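Local coordinates for protein syncytin-1 (Homo sapiens, PDB 5HA6) that probably drives cell-cell membrane fusion as the trimeric fusion subunit of a retroviral envelope protein retained in the human genome, at residues Gln63-Leu68 with Gly76-Phe81; Asp39-Ala44 with Asp105-Arg110. The protein carries 1 engineered substitution. All coordinates share one frame; numbering follows the deposited sequence. Where two conformers were deposited one is given.

Both contacts use the long helix 25-71, and along the chain contact 1 is nested inside the loop that contact 2 closes. Asp39-Ala44 comes first, Gln63-Leu68 follows on the same helix, the chain then turns through Gly76-Phe81 with the short helix 78-82, and Asp105-Arg110 of helix 93-115 comes last. The centres lie about 42 Å apart, on opposite sides of the chain's centre, and the nearest atoms about 26 Å apart. Contact 1 thus reports on the chain-reversal end of the hairpin and contact 2 on its helical legs. Both also touch the second and third subunits, consistent with a trimeric post-fusion six-helix bundle.

Contact 1 (Gln63-Leu68 with Gly76-Phe81); sequences QNRRAL and GGTCLF
The chain-reversal region of the retroviral fusion subunit brings the short helix 78-82 back against the last turns of the long helix 25-71, with Thr78 and Arg65 carrying the contact. The nearest CA atoms across the two segments are those of Leu68 and Thr78, 6.0 Å apart. Thr78 uses both branches. Its hydroxyl branch points at the long helix: OG1 of Thr78 sits 3.3 Å from CB of Leu68 and 3.5 Å from CD of Arg65, both van der Waals contacts, while its hydrogen bond goes to Asp69. The methyl branch lies over one face of the Arg65 guanidinium, with CG2 of Thr78 3.8 Å above that plane and displaced toward its rim.

Arg65 reaches this position by leaving the backbone with CG anti to N (chi1 174°) and then bending at chi2 and chi3, which folds the chain across the Thr78 side chain. NH1 of Arg65 comes within 3.6 Å of SG of Cys79, a close contact rather than a bond; that sulfur belongs to the disulfide with Cys86. NE and NH2 hydrogen-bond to Asn64 and Gln63 of the third subunit, so Arg65 is held across the subunit interface while its chain packs against the disulfide-bearing turn. Gly77 takes the N-cap position of the short helix. A disulfide-bonded chain reversal packed beside the central three-helix coiled coil is characteristic of retroviral transmembrane subunits.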
loop_
_atom_site.group_PDB
_atom_site.type_symbol
_atom_site.label_atom_id
_atom_site.label_comp_id
_atom_site.label_asym_id
_atom_site.label_seq_id
_atom_site.Cartn_x
_atom_site.Cartn_y
_atom_site.Cartn_z
ATOM N N GLN A 63 -2.660 -3.451 -20.072
ATOM C CA GLN A 63 -2.352 -4.263 -21.243
ATOM C C GLN A 63 -3.407 -5.360 -21.456
ATOM O O GLN A 63 -3.919 -5.571 -22.602
ATOM C CB GLN A 63 -0.923 -4.847 -21.067
ATOM C CG GLN A 63 -0.369 -5.427 -22.341
ATOM C CD GLN A 63 1.087 -5.795 -22.270
ATOM O OE1 GLN A 63 1.524 -6.576 -21.419
ATOM N NE2 GLN A 63 1.856 -5.254 -23.207
ATOM N N ASN A 64 -3.806 -6.027 -20.363
ATOM C CA ASN A 64 -4.931 -6.972 -20.421
ATOM C C ASN A 64 -6.195 -6.324 -20.989
ATOM O O ASN A 64 -6.820 -6.887 -21.909
ATOM C CB ASN A 64 -5.237 -7.563 -19.047
ATOM C CG ASN A 64 -4.224 -8.601 -18.603
ATOM O OD1 ASN A 64 -3.278 -8.952 -19.315
ATOM N ND2 ASN A 64 -4.390 -9.064 -17.400
ATOM N N ARG A 65 -6.577 -5.160 -20.448
ATOM C CA ARG A 65 -7.732 -4.394 -20.986
ATOM C C ARG A 65 -7.602 -4.075 -22.481
ATOM O O ARG A 65 -8.544 -4.278 -23.266
ATOM C CB ARG A 65 -7.912 -3.061 -20.239
ATOM C CG ARG A 65 -9.027 -2.122 -20.830
ATOM C CD ARG A 65 -10.385 -2.744 -20.881
ATOM N NE ARG A 65 -10.823 -3.244 -19.586
ATOM C CZ ARG A 65 -11.758 -2.672 -18.826
ATOM N NH1 ARG A 65 -12.379 -1.556 -19.209
ATOM N NH2 ARG A 65 -12.100 -3.250 -17.679
ATOM N N ARG A 66 -6.435 -3.609 -22.908
ATOM C CA ARG A 66 -6.286 -3.272 -24.342
ATOM C C ARG A 66 -6.433 -4.520 -25.250
ATOM O O ARG A 66 -7.036 -4.474 -26.348
ATOM C CB ARG A 66 -4.934 -2.580 -24.604
ATOM C CG ARG A 66 -4.855 -1.187 -23.940
ATOM C CD ARG A 66 -3.635 -0.367 -24.341
ATOM N NE ARG A 66 -2.378 -1.055 -24.056
ATOM C CZ ARG A 66 -1.738 -1.032 -22.885
ATOM N NH1 ARG A 66 -2.218 -0.360 -21.850
ATOM N NH2 ARG A 66 -0.595 -1.708 -22.752
ATOM N N ALA A 67 -5.861 -5.630 -24.778
ATOM C CA ALA A 67 -6.048 -6.924 -25.447
ATOM C C ALA A 67 -7.552 -7.293 -25.540
ATOM O O ALA A 67 -8.092 -7.627 -26.612
ATOM C CB ALA A 67 -5.224 -8.041 -24.703
ATOM N N LEU A 68 -8.253 -7.217 -24.409
ATOM C CA LEU A 68 -9.680 -7.423 -24.432
ATOM C C LEU A 68 -10.439 -6.454 -25.347
ATOM O O LEU A 68 -11.369 -6.864 -26.007
ATOM C CB LEU A 68 -10.256 -7.322 -23.024
ATOM C CG LEU A 68 -9.918 -8.537 -22.166
ATOM C CD1 LEU A 68 -10.206 -8.229 -20.705
ATOM C CD2 LEU A 68 -10.654 -9.754 -22.595
ATOM N N GLY A 76 -17.667 -3.359 -29.727
ATOM C CA GLY A 76 -17.463 -2.035 -29.162
ATOM C C GLY A 76 -16.443 -1.955 -28.047
ATOM O O GLY A 76 -16.358 -0.949 -27.333
ATOM N N GLY A 77 -15.660 -3.007 -27.872
ATOM C CA GLY A 77 -14.668 -3.045 -26.829
ATOM C C GLY A 77 -15.272 -3.587 -25.546
ATOM O O GLY A 77 -16.456 -3.893 -25.517
ATOM N N THR A 78 -14.477 -3.602 -24.474
ATOM C CA THR A 78 -14.740 -4.441 -23.300
ATOM C C THR A 78 -16.033 -4.073 -22.555
ATOM O O THR A 78 -16.869 -4.949 -22.188
ATOM C CB THR A 78 -13.512 -4.362 -22.334
ATOM O OG1 THR A 78 -12.331 -4.782 -23.028
ATOM C CG2 THR A 78 -13.695 -5.262 -21.127
ATOM N N CYS A 79 -16.242 -2.766 -22.366
ATOM C CA CYS A 79 -17.374 -2.303 -21.588
ATOM C C CYS A 79 -18.695 -2.473 -22.353
ATOM O O CYS A 79 -19.673 -3.004 -21.823
ATOM C CB CYS A 79 -17.171 -0.838 -21.199
ATOM S SG CYS A 79 -15.475 -0.427 -20.706
ATOM N N LEU A 80 -18.714 -2.049 -23.603
ATOM C CA LEU A 80 -19.865 -2.275 -24.459
ATOM C C LEU A 80 -20.180 -3.769 -24.648
ATOM O O LEU A 80 -21.352 -4.167 -24.723
ATOM C CB LEU A 80 -19.643 -1.588 -25.815
ATOM C CG LEU A 80 -19.930 -0.074 -25.820
ATOM C CD1 LEU A 80 -19.468 0.641 -27.115
ATOM C CD2 LEU A 80 -21.402 0.182 -25.658
ATOM N N PHE A 81 -19.134 -4.587 -24.702
ATOM C CA PHE A 81 -19.247 -6.027 -24.910
ATOM C C PHE A 81 -20.034 -6.598 -23.733
ATOM O O PHE A 81 -20.997 -7.382 -23.921
ATOM C CB PHE A 81 -17.840 -6.641 -25.016
ATOM C CG PHE A 81 -17.794 -8.149 -24.930
ATOM C CD1 PHE A 81 -18.227 -8.939 -25.973
ATOM C CD2 PHE A 81 -17.282 -8.763 -23.786
ATOM C CE1 PHE A 81 -18.174 -10.341 -25.889
ATOM C CE2 PHE A 81 -17.209 -10.132 -23.681
ATOM C CZ PHE A 81 -17.666 -10.943 -24.746
#

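Contact 2 (Asp39-Ala44 with Asp105-Arg110); sequences DMERVA and DRIQRR
Ile107 overlaps the side chain of Glu41, its two methyl-bearing branches lying against the carboxylate end. CG2 of Ile107 is 3.4 Å from OE1 of Glu41, and CD1 of Ile107 is 3.7 Å from CD of Glu41. The glutamate chain bends at chi2 (-73°), which brings its end toward helix 93-115 although its CB starts out along the flank. CD1 of Ile107 also meets CB of Met40 at 3.9 Å, an apolar contact; beyond CB the methionine chain turns away from helix 93-115, and Met40 also packs on Met40 of the second subunit.

No direct hydrogen bond crosses between the segments. A single water bridges them instead, donating to OE1 of Glu41 at 3.1 Å and accepting from NE2 of Gln108 at 3.2 Å, at the more exposed margin. Nearby, Arg106 and Arg110 form salt bridges with Asp39 of the third subunit, so the outer helix is tied to a second inner helix as well as packed on its own.

The segment axes approach to 10.5 Å and run at 161° to each other, nearly antiparallel. An outer helix set antiparallel against a central trimeric coiled coil is the hallmark of the six-helix bundle of class I fusion proteins.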
loop_
_atom_site.group_PDB
_atom_site.type_symbol
_atom_site.label_atom_id
_atom_site.label_comp_id
_atom_site.label_asym_id
_atom_site.label_seq_id
_atom_site.Cartn_x
_atom_site.Cartn_y
_atom_site.Cartn_z
ATOM N N ASP A 39 12.121 4.290 12.475
ATOM C CA ASP A 39 10.844 3.669 12.098
ATOM C C ASP A 39 10.307 4.290 10.781
ATOM O O ASP A 39 9.939 3.602 9.834
ATOM C CB ASP A 39 9.795 3.862 13.193
ATOM C CG ASP A 39 10.010 3.001 14.421
ATOM O OD1 ASP A 39 11.117 2.487 14.690
ATOM O OD2 ASP A 39 9.028 2.894 15.179
ATOM N N MET A 40 10.268 5.620 10.716
ATOM C CA MET A 40 9.723 6.291 9.534
ATOM C C MET A 40 10.502 6.079 8.241
ATOM O O MET A 40 9.896 6.088 7.160
ATOM C CB MET A 40 9.595 7.802 9.811
ATOM C CG MET A 40 8.536 8.071 10.794
ATOM S SD MET A 40 6.887 7.741 10.079
ATOM C CE MET A 40 5.813 7.976 11.444
ATOM N N GLU A 41 11.821 5.891 8.324
ATOM C CA GLU A 41 12.577 5.513 7.136
ATOM C C GLU A 41 12.032 4.199 6.565
ATOM O O GLU A 41 11.840 4.054 5.348
ATOM C CB GLU A 41 14.076 5.359 7.446
ATOM C CG GLU A 41 14.797 6.618 7.821
ATOM C CD GLU A 41 15.031 7.554 6.632
ATOM O OE1 GLU A 41 15.616 8.646 6.837
ATOM O OE2 GLU A 41 14.618 7.231 5.501
ATOM N N ARG A 42 11.710 3.245 7.448
ATOM C CA ARG A 42 11.192 1.945 7.000
ATOM C C ARG A 42 9.742 2.043 6.513
ATOM O O ARG A 42 9.394 1.467 5.459
ATOM C CB ARG A 42 11.314 0.905 8.120
ATOM C CG ARG A 42 12.753 0.561 8.394
ATOM C CD ARG A 42 12.990 -0.005 9.763
ATOM N NE ARG A 42 14.364 -0.518 9.840
ATOM C CZ ARG A 42 15.422 0.169 10.254
ATOM N NH1 ARG A 42 15.341 1.447 10.650
ATOM N NH2 ARG A 42 16.583 -0.429 10.253
ATOM N N VAL A 43 8.896 2.814 7.218
ATOM C CA VAL A 43 7.570 3.089 6.658
ATOM C C VAL A 43 7.634 3.727 5.240
ATOM O O VAL A 43 6.926 3.280 4.304
ATOM C CB VAL A 43 6.771 3.974 7.608
ATOM C CG1 VAL A 43 5.402 4.395 7.008
ATOM C CG2 VAL A 43 6.588 3.264 8.954
ATOM N N ALA A 44 8.412 4.784 5.077
ATOM C CA ALA A 44 8.525 5.434 3.787
ATOM C C ALA A 44 8.966 4.444 2.719
ATOM O O ALA A 44 8.375 4.390 1.610
ATOM C CB ALA A 44 9.524 6.608 3.859
ATOM N N ASP A 105 11.600 14.526 4.336
ATOM C CA ASP A 105 12.001 15.882 4.699
ATOM C C ASP A 105 11.918 16.084 6.193
ATOM O O ASP A 105 12.746 16.766 6.781
ATOM C CB ASP A 105 11.109 16.955 4.041
ATOM C CG ASP A 105 11.209 16.962 2.563
ATOM O OD1 ASP A 105 12.226 16.448 2.029
ATOM O OD2 ASP A 105 10.278 17.525 1.943
ATOM N N ARG A 106 10.840 15.586 6.786
ATOM C CA ARG A 106 10.660 15.749 8.231
ATOM C C ARG A 106 11.723 15.016 9.025
ATOM O O ARG A 106 12.221 15.566 10.039
ATOM C CB ARG A 106 9.250 15.285 8.630
ATOM C CG ARG A 106 8.191 16.236 8.100
ATOM C CD ARG A 106 6.767 15.707 8.277
ATOM N NE ARG A 106 6.491 15.551 9.721
ATOM C CZ ARG A 106 6.192 16.528 10.557
ATOM N NH1 ARG A 106 5.995 17.787 10.140
ATOM N NH2 ARG A 106 6.038 16.228 11.842
ATOM N N ILE A 107 12.078 13.791 8.588
ATOM C CA ILE A 107 13.229 13.112 9.165
ATOM C C ILE A 107 14.498 13.962 9.103
ATOM O O ILE A 107 15.202 14.184 10.125
ATOM C CB ILE A 107 13.506 11.798 8.455
ATOM C CG1 ILE A 107 12.355 10.843 8.732
ATOM C CG2 ILE A 107 14.866 11.219 8.851
ATOM C CD1 ILE A 107 12.288 9.691 7.744
ATOM N N GLN A 108 14.842 14.428 7.928
ATOM C CA GLN A 108 16.014 15.234 7.769
ATOM C C GLN A 108 15.915 16.491 8.606
ATOM O O GLN A 108 16.858 16.858 9.210
ATOM C CB GLN A 108 16.287 15.546 6.300
ATOM C CG GLN A 108 16.694 14.351 5.464
ATOM C CD GLN A 108 17.987 13.715 5.923
ATOM O OE1 GLN A 108 18.995 14.360 6.044
ATOM N NE2 GLN A 108 17.932 12.447 6.215
ATOM N N ARG A 109 14.754 17.107 8.667
ATOM C CA ARG A 109 14.678 18.362 9.424
ATOM C C ARG A 109 14.914 18.120 10.911
ATOM O O ARG A 109 15.596 18.911 11.575
ATOM C CB ARG A 109 13.331 19.072 9.244
ATOM C CG ARG A 109 13.156 20.288 10.206
ATOM C CD ARG A 109 11.843 21.053 10.008
ATOM N NE ARG A 109 10.665 20.264 10.396
ATOM C CZ ARG A 109 9.414 20.713 10.334
ATOM N NH1 ARG A 109 9.160 21.942 9.907
ATOM N NH2 ARG A 109 8.408 19.935 10.702
ATOM N N ARG A 110 14.335 17.034 11.461
ATOM C CA ARG A 110 14.590 16.736 12.882
ATOM C C ARG A 110 16.072 16.527 13.150
ATOM O O ARG A 110 16.651 17.093 14.097
ATOM C CB ARG A 110 13.818 15.485 13.308
ATOM C CG ARG A 110 12.326 15.761 13.473
ATOM C CD ARG A 110 11.651 14.618 14.161
ATOM N NE ARG A 110 11.567 13.498 13.224
ATOM C CZ ARG A 110 10.501 13.228 12.480
ATOM N NH1 ARG A 110 9.440 14.015 12.530
ATOM N NH2 ARG A 110 10.529 12.204 11.640
HETATM O O HOH W 1 15.285 11.207 5.036
#